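Local structure of post-proline cleaving enzyme (Rickettsia typhi, 4HVT) at residues Thr210-Pro215 and Glu239-Ser244; Asp265-Asp270 and Trp607-Gly612. The protein probably cleaves oligopeptides after proline residues as a serine-type peptidase. All blocks are in the same frame, centred on the assembly; numbering follows the deposited sequence.

Contact 1. Residues Thr210-Pro215 and Glu239-Ser244; sequences TSSLYP and EYIYVS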
ATOM      1  N   THR A 210      -1.039 -16.799 -13.821  1.00 10.76           N
ATOM      2  CA  THR A 210      -0.363 -17.686 -12.894  1.00 10.37           C
ATOM      3  C   THR A 210      -1.404 -18.242 -11.937  1.00 10.56           C
ATOM      4  O   THR A 210      -2.573 -17.856 -11.954  1.00 10.47           O
ATOM      5  CB  THR A 210       0.699 -16.962 -12.069  1.00  9.79           C
ATOM      6  OG1 THR A 210       0.064 -16.024 -11.200  1.00  9.60           O
ATOM      7  CG2 THR A 210       1.688 -16.204 -12.987  1.00  9.58           C
ATOM      8  N   SER A 211      -0.953 -19.120 -11.035  1.00 10.97           N
ATOM      9  CA  SER A 211      -1.813 -19.651  -9.985  1.00 11.45           C
ATOM     10  C   SER A 211      -2.255 -18.621  -8.980  1.00 10.85           C
ATOM     11  O   SER A 211      -3.257 -18.846  -8.222  1.00 11.22           O
ATOM     12  CB  SER A 211      -1.085 -20.783  -9.259  1.00 11.94           C
ATOM     13  OG  SER A 211      -1.026 -21.894 -10.148  1.00 13.49           O
ATOM     14  N   SER A 212      -1.560 -17.469  -8.954  1.00 10.34           N
ATOM     15  CA  SER A 212      -1.936 -16.343  -8.106  1.00 10.11           C
ATOM     16  C   SER A 212      -2.887 -15.390  -8.874  1.00 10.22           C
ATOM     17  O   SER A 212      -3.345 -14.355  -8.322  1.00 10.01           O
ATOM     18  CB  SER A 212      -0.659 -15.565  -7.667  1.00  9.97           C
ATOM     19  OG  SER A 212       0.167 -16.404  -6.846  1.00 10.13           O
ATOM     20  N   LEU A 213      -3.168 -15.750 -10.134  1.00 10.41           N
ATOM     21  CA  LEU A 213      -4.157 -15.143 -11.031  1.00 10.94           C
ATOM     22  C   LEU A 213      -3.675 -13.829 -11.649  1.00 10.42           C
ATOM     23  O   LEU A 213      -4.457 -13.158 -12.303  1.00 10.68           O
ATOM     24  CB  LEU A 213      -5.566 -15.023 -10.413  1.00 11.90           C
ATOM     25  CG  LEU A 213      -6.123 -16.282  -9.748  1.00 12.96           C
ATOM     26  CD1 LEU A 213      -7.511 -16.032  -9.159  1.00 13.61           C
ATOM     27  CD2 LEU A 213      -6.116 -17.464 -10.663  1.00 14.10           C
ATOM     28  N   TYR A 214      -2.390 -13.538 -11.527  1.00  9.73           N
ATOM     29  CA  TYR A 214      -1.790 -12.378 -12.205  1.00  9.50           C
ATOM     30  C   TYR A 214      -1.447 -12.760 -13.640  1.00  9.34           C
ATOM     31  O   TYR A 214      -1.182 -13.925 -13.942  1.00  9.13           O
ATOM     32  CB  TYR A 214      -0.537 -11.889 -11.487  1.00  9.27           C
ATOM     33  CG  TYR A 214      -0.802 -11.361 -10.125  1.00  9.45           C
ATOM     34  CD1 TYR A 214      -1.486 -10.171  -9.972  1.00  9.91           C
ATOM     35  CD2 TYR A 214      -0.415 -12.058  -8.981  1.00  9.80           C
ATOM     36  CE1 TYR A 214      -1.782  -9.684  -8.700  1.00 10.47           C
ATOM     37  CE2 TYR A 214      -0.750 -11.581  -7.703  1.00 10.13           C
ATOM     38  CZ  TYR A 214      -1.424 -10.403  -7.581  1.00 10.48           C
ATOM     39  OH  TYR A 214      -1.709  -9.862  -6.332  1.00 11.67           O
ATOM     40  N   PRO A 215      -1.391 -11.773 -14.530  1.00  9.25           N
ATOM     41  CA  PRO A 215      -0.912 -12.081 -15.902  1.00  9.38           C
ATOM     42  C   PRO A 215       0.458 -12.755 -15.907  1.00  9.52           C
ATOM     43  O   PRO A 215       1.376 -12.305 -15.179  1.00  9.61           O
ATOM     44  CB  PRO A 215      -0.809 -10.710 -16.554  1.00  9.23           C
ATOM     45  CG  PRO A 215      -1.796  -9.847 -15.778  1.00  9.06           C
ATOM     46  CD  PRO A 215      -1.663 -10.331 -14.339  1.00  9.06           C
ATOM     47  N   GLU A 239       3.507 -21.462 -11.651  1.00 14.31           N
ATOM     48  CA  GLU A 239       3.833 -21.486 -10.227  1.00 14.73           C
ATOM     49  C   GLU A 239       4.481 -20.168  -9.815  1.00 13.31           C
ATOM     50  O   GLU A 239       4.564 -19.899  -8.648  1.00 12.58           O
ATOM     51  CB  GLU A 239       4.816 -22.642  -9.901  1.00 16.78           C
ATOM     52  CG  GLU A 239       4.258 -24.059 -10.168  1.00 19.87           C
ATOM     53  CD  GLU A 239       4.189 -24.512 -11.637  1.00 21.84           C
ATOM     54  OE1 GLU A 239       4.778 -23.881 -12.582  1.00 18.92           O
ATOM     55  OE2 GLU A 239       3.459 -25.533 -11.813  1.00 25.63           O
ATOM     56  N   TYR A 240       4.959 -19.368 -10.781  1.00 11.98           N
ATOM     57  CA  TYR A 240       5.472 -18.016 -10.429  1.00 11.27           C
ATOM     58  C   TYR A 240       4.295 -17.119 -10.009  1.00 10.58           C
ATOM     59  O   TYR A 240       3.146 -17.446 -10.238  1.00 10.49           O
ATOM     60  CB  TYR A 240       6.239 -17.366 -11.590  1.00 11.22           C
ATOM     61  CG  TYR A 240       7.644 -17.823 -11.825  1.00 11.54           C
ATOM     62  CD1 TYR A 240       8.039 -19.119 -11.580  1.00 12.51           C
ATOM     63  CD2 TYR A 240       8.609 -16.929 -12.263  1.00 11.98           C
ATOM     64  CE1 TYR A 240       9.320 -19.549 -11.834  1.00 13.01           C
ATOM     65  CE2 TYR A 240       9.901 -17.329 -12.456  1.00 12.31           C
ATOM     66  CZ  TYR A 240      10.260 -18.655 -12.248  1.00 13.07           C
ATOM     67  OH  TYR A 240      11.568 -19.041 -12.475  1.00 13.73           O
ATOM     68  N   ILE A 241       4.590 -15.999  -9.365  1.00 10.22           N
ATOM     69  CA  ILE A 241       3.528 -15.102  -8.884  1.00 10.01           C
ATOM     70  C   ILE A 241       3.081 -14.172 -10.006  1.00 10.02           C
ATOM     71  O   ILE A 241       1.874 -14.103 -10.325  1.00  9.68           O
ATOM     72  CB  ILE A 241       3.976 -14.280  -7.672  1.00 10.13           C
ATOM     73  CG1 ILE A 241       4.609 -15.206  -6.601  1.00 10.49           C
ATOM     74  CG2 ILE A 241       2.796 -13.524  -7.069  1.00 10.33           C
ATOM     75  CD1 ILE A 241       3.823 -16.472  -6.267  1.00 10.79           C
ATOM     76  N   TYR A 242       4.040 -13.402 -10.565  1.00  9.77           N
ATOM     77  CA  TYR A 242       3.661 -12.430 -11.602  1.00  9.99           C
ATOM     78  C   TYR A 242       4.891 -12.093 -12.446  1.00  9.98           C
ATOM     79  O   TYR A 242       6.005 -12.465 -12.072  1.00  9.32           O
ATOM     80  CB  TYR A 242       3.025 -11.153 -11.046  1.00 10.30           C
ATOM     81  CG  TYR A 242       3.967 -10.346 -10.227  1.00 10.63           C
ATOM     82  CD1 TYR A 242       4.934  -9.532 -10.834  1.00 11.78           C
ATOM     83  CD2 TYR A 242       3.943 -10.412  -8.835  1.00 11.94           C
ATOM     84  CE1 TYR A 242       5.858  -8.809 -10.097  1.00 12.39           C
ATOM     85  CE2 TYR A 242       4.894  -9.691  -8.076  1.00 12.46           C
ATOM     86  CZ  TYR A 242       5.817  -8.883  -8.716  1.00 12.83           C
ATOM     87  OH  TYR A 242       6.812  -8.227  -8.001  1.00 13.87           O
ATOM     88  N   VAL A 243       4.639 -11.422 -13.582  1.00 10.12           N
ATOM     89  CA  VAL A 243       5.703 -10.818 -14.375  1.00 10.20           C
ATOM     90  C   VAL A 243       5.372  -9.362 -14.667  1.00  9.79           C
ATOM     91  O   VAL A 243       4.212  -9.019 -14.903  1.00 10.23           O
ATOM     92  CB  VAL A 243       5.969 -11.584 -15.673  1.00 10.85           C
ATOM     93  CG1 VAL A 243       4.836 -11.493 -16.682  1.00 11.27           C
ATOM     94  CG2 VAL A 243       7.226 -11.054 -16.328  1.00 10.85           C
ATOM     95  N   SER A 244       6.375  -8.515 -14.614  1.00  9.69           N
ATOM     96  CA  SER A 244       6.174  -7.070 -14.850  1.00  9.36           C
ATOM     97  C   SER A 244       7.266  -6.553 -15.780  1.00  9.02           C
ATOM     98  O   SER A 244       8.297  -7.161 -15.897  1.00  8.88           O
ATOM     99  CB  SER A 244       6.175  -6.273 -13.549  1.00  9.44           C
ATOM    100  OG  SER A 244       7.457  -6.236 -12.934  1.00  9.78           O
TER
HETATM  101  O   HOH W   1       1.344 -18.321  -8.347  1.00 10.34           O
HETATM  102  O   HOH W   2       1.699  -9.780 -14.212  1.00  8.81           O
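S212 lies opposite I241 and Y214 opposite Y242, the latter CA atoms 5.5 Å apart, so the type I turn T210-L213 and the loop after it run alongside 239-244 in the same direction without any direct backbone-to-backbone hydrogen bond. T210 supplies the direct bond instead. Its OG1 sits between the backbone N and the carbonyl carbon (chi1 67°), from where it donates to I241 O at 2.8 Å. The approach is from above the carbonyl plane, 39° out of it. The same oxygen accepts from S212 N at 3.1 Å, an ST turn, so the hydroxyl is held from both its own turn and the facing segment. I241 O also lies at the edge of the Y214 ring, 3.4 Å from CD2 and near the ring plane. Y214 and I241 run side by side, CD2 against CG2 at 4.0 Å, while CB of Y214 rests on CB of Y242 at 3.7 Å. S212 OG approaches I241 CD1 and shares water 1 with Y240 O. Farther along, water 2 donates to both P215 O and V243 O, bridging two backbone carbonyls. K186 adds a cation-pi contact to the Y214 ring and binds S212 O. A classic beta bulge, with I241 and Y242 set against the single residue N263, opens strand 242-247. The contact thus sets a loop between strands 197-200 and 217-222 of one four-stranded antiparallel sheet against the first strand of the next, the blade-to-blade packing expected of a beta-propeller.

Contact 2. Residues Asp265-Asp270 and Trp607-Gly612; sequences DFYNYD and WVTEYG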
ATOM      1  N   ASP A 265       8.367 -16.388  -6.057  1.00 11.71           N
ATOM      2  CA  ASP A 265       7.714 -16.829  -4.791  1.00 11.99           C
ATOM      3  C   ASP A 265       7.458 -15.717  -3.774  1.00 12.30           C
ATOM      4  O   ASP A 265       7.359 -15.965  -2.552  1.00 12.96           O
ATOM      5  CB  ASP A 265       8.567 -17.938  -4.183  1.00 13.05           C
ATOM      6  CG  ASP A 265       9.888 -17.425  -3.607  1.00 14.15           C
ATOM      7  OD1 ASP A 265      10.164 -16.232  -3.694  1.00 13.52           O
ATOM      8  OD2 ASP A 265      10.634 -18.249  -3.016  1.00 18.08           O
ATOM      9  N   PHE A 266       7.247 -14.512  -4.309  1.00 10.93           N
ATOM     10  CA  PHE A 266       6.996 -13.287  -3.577  1.00 11.57           C
ATOM     11  C   PHE A 266       8.306 -12.532  -3.252  1.00 11.16           C
ATOM     12  O   PHE A 266       8.358 -11.307  -3.440  1.00 11.16           O
ATOM     13  CB  PHE A 266       6.136 -13.465  -2.333  1.00 12.41           C
ATOM     14  CG  PHE A 266       5.409 -12.210  -1.964  1.00 13.25           C
ATOM     15  CD1 PHE A 266       4.208 -11.915  -2.567  1.00 14.32           C
ATOM     16  CD2 PHE A 266       5.972 -11.325  -1.066  1.00 13.96           C
ATOM     17  CE1 PHE A 266       3.559 -10.715  -2.259  1.00 15.16           C
ATOM     18  CE2 PHE A 266       5.326 -10.114  -0.757  1.00 14.70           C
ATOM     19  CZ  PHE A 266       4.110  -9.858  -1.327  1.00 15.08           C
ATOM     20  N   TYR A 267       9.335 -13.249  -2.775  1.00 10.36           N
ATOM     21  CA  TYR A 267      10.618 -12.639  -2.331  1.00 10.12           C
ATOM     22  C   TYR A 267      11.782 -12.878  -3.256  1.00 10.04           C
ATOM     23  O   TYR A 267      12.739 -12.087  -3.265  1.00 10.13           O
ATOM     24  CB  TYR A 267      10.987 -13.117  -0.909  1.00 10.26           C
ATOM     25  CG  TYR A 267       9.971 -12.634   0.104  1.00 10.22           C
ATOM     26  CD1 TYR A 267       9.897 -11.311   0.486  1.00 10.07           C
ATOM     27  CD2 TYR A 267       9.011 -13.526   0.611  1.00 10.40           C
ATOM     28  CE1 TYR A 267       8.912 -10.866   1.367  1.00 10.32           C
ATOM     29  CE2 TYR A 267       8.022 -13.088   1.488  1.00 10.41           C
ATOM     30  CZ  TYR A 267       7.984 -11.751   1.863  1.00 10.42           C
ATOM     31  OH  TYR A 267       6.969 -11.323   2.734  1.00 11.28           O
ATOM     32  N   ASN A 268      11.719 -13.910  -4.102  1.00 10.39           N
ATOM     33  CA  ASN A 268      12.785 -14.210  -5.061  1.00 10.31           C
ATOM     34  C   ASN A 268      12.342 -14.025  -6.503  1.00 10.26           C
ATOM     35  O   ASN A 268      11.185 -14.229  -6.812  1.00 10.08           O
ATOM     36  CB  ASN A 268      13.282 -15.662  -4.881  1.00 11.15           C
ATOM     37  CG  ASN A 268      13.934 -15.870  -3.523  1.00 11.82           C
ATOM     38  OD1 ASN A 268      15.084 -15.464  -3.292  1.00 12.25           O
ATOM     39  ND2 ASN A 268      13.217 -16.505  -2.638  1.00 12.40           N
ATOM     40  N   TYR A 269      13.280 -13.603  -7.355  1.00  9.95           N
ATOM     41  CA  TYR A 269      12.980 -13.181  -8.659  1.00  9.96           C
ATOM     42  C   TYR A 269      13.963 -13.733  -9.674  1.00 10.53           C
ATOM     43  O   TYR A 269      15.127 -14.013  -9.323  1.00 11.06           O
ATOM     44  CB  TYR A 269      13.116 -11.649  -8.721  1.00  9.72           C
ATOM     45  CG  TYR A 269      12.188 -10.845  -7.883  1.00  9.57           C
ATOM     46  CD1 TYR A 269      12.410 -10.702  -6.496  1.00  9.69           C
ATOM     47  CD2 TYR A 269      11.141 -10.151  -8.465  1.00  9.28           C
ATOM     48  CE1 TYR A 269      11.566  -9.888  -5.745  1.00  9.99           C
ATOM     49  CE2 TYR A 269      10.301  -9.367  -7.718  1.00  9.71           C
ATOM     50  CZ  TYR A 269      10.535  -9.227  -6.362  1.00  9.93           C
ATOM     51  OH  TYR A 269       9.688  -8.428  -5.615  1.00 11.44           O
ATOM     52  N   ASP A 270      13.503 -13.827 -10.939  1.00 10.92           N
ATOM     53  CA  ASP A 270      14.339 -13.854 -12.125  1.00 11.26           C
ATOM     54  C   ASP A 270      14.146 -12.519 -12.820  1.00 10.43           C
ATOM     55  O   ASP A 270      13.051 -12.199 -13.194  1.00 10.19           O
ATOM     56  CB  ASP A 270      13.906 -14.911 -13.137  1.00 12.60           C
ATOM     57  CG  ASP A 270      14.047 -16.303 -12.634  1.00 14.20           C
ATOM     58  OD1 ASP A 270      14.960 -16.567 -11.804  1.00 16.65           O
ATOM     59  OD2 ASP A 270      13.281 -17.129 -13.151  1.00 15.19           O
ATOM     60  N   TRP A 607       1.195 -15.905  -1.265  1.00 10.85           N
ATOM     61  CA  TRP A 607       1.689 -15.732   0.094  1.00 11.00           C
ATOM     62  C   TRP A 607       2.115 -16.993   0.828  1.00 10.96           C
ATOM     63  O   TRP A 607       2.303 -16.949   2.043  1.00 11.20           O
ATOM     64  CB  TRP A 607       0.650 -14.987   0.918  1.00 11.33           C
ATOM     65  CG  TRP A 607       0.139 -13.741   0.220  1.00 11.15           C
ATOM     66  CD1 TRP A 607       0.903 -12.695  -0.271  1.00 10.84           C
ATOM     67  CD2 TRP A 607      -1.240 -13.417  -0.084  1.00 11.41           C
ATOM     68  NE1 TRP A 607       0.083 -11.762  -0.837  1.00 10.87           N
ATOM     69  CE2 TRP A 607      -1.214 -12.197  -0.790  1.00 11.08           C
ATOM     70  CE3 TRP A 607      -2.482 -14.062   0.143  1.00 11.76           C
ATOM     71  CZ2 TRP A 607      -2.357 -11.577  -1.249  1.00 11.57           C
ATOM     72  CZ3 TRP A 607      -3.653 -13.468  -0.347  1.00 11.69           C
ATOM     73  CH2 TRP A 607      -3.564 -12.183  -1.037  1.00 11.91           C
ATOM     74  N   VAL A 608       2.353 -18.070   0.105  1.00 11.29           N
ATOM     75  CA  VAL A 608       2.806 -19.268   0.732  1.00 11.58           C
ATOM     76  C   VAL A 608       4.109 -19.057   1.515  1.00 11.43           C
ATOM     77  O   VAL A 608       4.341 -19.676   2.539  1.00 11.38           O
ATOM     78  CB  VAL A 608       2.947 -20.398  -0.311  1.00 12.14           C
ATOM     79  CG1 VAL A 608       3.614 -21.578   0.352  1.00 12.73           C
ATOM     80  CG2 VAL A 608       1.561 -20.779  -0.837  1.00 12.53           C
ATOM     81  N   THR A 609       5.017 -18.206   1.012  1.00 10.85           N
ATOM     82  CA  THR A 609       6.272 -17.957   1.716  1.00 10.92           C
ATOM     83  C   THR A 609       6.101 -17.038   2.901  1.00 10.85           C
ATOM     84  O   THR A 609       7.023 -16.939   3.727  1.00 11.40           O
ATOM     85  CB  THR A 609       7.358 -17.401   0.745  1.00 10.87           C
ATOM     86  OG1 THR A 609       6.855 -16.214   0.113  1.00 10.92           O
ATOM     87  CG2 THR A 609       7.742 -18.431  -0.271  1.00 11.39           C
ATOM     88  N   GLU A 610       4.956 -16.355   3.018  1.00 10.57           N
ATOM     89  CA  GLU A 610       4.659 -15.529   4.173  1.00 10.59           C
ATOM     90  C   GLU A 610       4.042 -16.359   5.309  1.00 11.13           C
ATOM     91  O   GLU A 610       4.354 -16.116   6.448  1.00 11.31           O
ATOM     92  CB  GLU A 610       3.762 -14.330   3.838  1.00 10.37           C
ATOM     93  CG  GLU A 610       3.584 -13.370   4.995  1.00 10.23           C
ATOM     94  CD  GLU A 610       4.795 -12.546   5.374  1.00 10.28           C
ATOM     95  OE1 GLU A 610       5.823 -12.686   4.655  1.00 10.23           O
ATOM     96  OE2 GLU A 610       4.706 -11.761   6.396  1.00 10.52           O
ATOM     97  N   TYR A 611       3.145 -17.278   4.993  1.00 11.05           N
ATOM     98  CA  TYR A 611       2.358 -17.932   6.029  1.00 11.76           C
ATOM     99  C   TYR A 611       2.687 -19.414   6.227  1.00 12.23           C
ATOM    100  O   TYR A 611       2.320 -19.994   7.236  1.00 12.73           O
ATOM    101  CB  TYR A 611       0.877 -17.790   5.699  1.00 11.84           C
ATOM    102  CG  TYR A 611       0.378 -16.354   5.627  1.00 11.35           C
ATOM    103  CD1 TYR A 611       0.356 -15.511   6.760  1.00 11.35           C
ATOM    104  CD2 TYR A 611      -0.102 -15.849   4.438  1.00 11.05           C
ATOM    105  CE1 TYR A 611      -0.076 -14.189   6.668  1.00 11.22           C
ATOM    106  CE2 TYR A 611      -0.543 -14.536   4.345  1.00 10.88           C
ATOM    107  CZ  TYR A 611      -0.551 -13.730   5.471  1.00 11.08           C
ATOM    108  OH  TYR A 611      -0.990 -12.427   5.336  1.00 11.07           O
ATOM    109  N   GLY A 612       3.459 -19.975   5.320  1.00 12.27           N
ATOM    110  CA  GLY A 612       3.644 -21.453   5.265  1.00 12.69           C
ATOM    111  C   GLY A 612       2.551 -22.079   4.434  1.00 12.78           C
ATOM    112  O   GLY A 612       1.500 -21.477   4.217  1.00 12.75           O
TER
HETATM  113  O   HOH W   3       4.675 -17.365  -1.942  1.00 13.46           O
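T609 reaches from helix 608-611 to the backbone of D265, and its side chain can be traced atom by atom. CB stands 3.6 Å from D265 O. One branch, OG1, lies between the backbone N and the carbonyl carbon (chi1 56°) and donates to D265 O at 2.7 Å; the C=O...OG1 angle of 171° makes this a nearly end-on bond. OG1 also comes within 3.5 Å of Y267 CD2, at the ring edge and near its plane. The other branch, CG2, lies 3.4 Å from D265 O and packs on the D265 carboxylate. Water 3 donates to D265 O and accepts from T609 N, so the carbonyl is tied to the helix twice. The D265 carboxylate is held within its own loop: OD1 accepts from the backbone N of Y267, an Asx turn, and from N268 N at 2.8 Å, while the N268 amide bonds both oxygens.

F266 meets W607 in an offset edge-to-face pair, the indole edge turned toward the phenyl face, with planes at 61° and centroids of the F266 ring and W607 five-membered ring 5.5 Å apart. Y267 passes T609 in the opposite direction, and its OH donates to E610 OE1 at 2.6 Å from above the carboxylate plane. H527 also bonds OE1, and R535 forms a salt bridge with OE2; together they fix the buried carboxylate. The contact joins a propeller loop to the alpha/beta-hydrolase part, and the W607 side chain comes close to, but makes no contact with, what is probably the Ser-His-Asp triad. This fits the prolyl oligopeptidase fold, in which the active site lies at the interface of the two domains.

From the N terminus, contact 1 comes first: it closes a loop of 23 residues that holds strands 217-222 and 231-235. Contact 2 opens only at D265, after contact 1 has closed, and spans 336 residues to reach W607; the two are therefore in series, neither nested nor crossed. Both reach the sheet of strands 242-247, 257-263, 269-275 and 282-285, and their centres are about 12 Å apart. They touch directly, with Y240 OH probably hydrogen-bonded to D270 OD2 at 2.7 Å and I241 CG1 packed 3.6 Å from F266 N. One propeller sheet is thereby joined to its predecessor by contact 1 and to the hydrolase domain by contact 2.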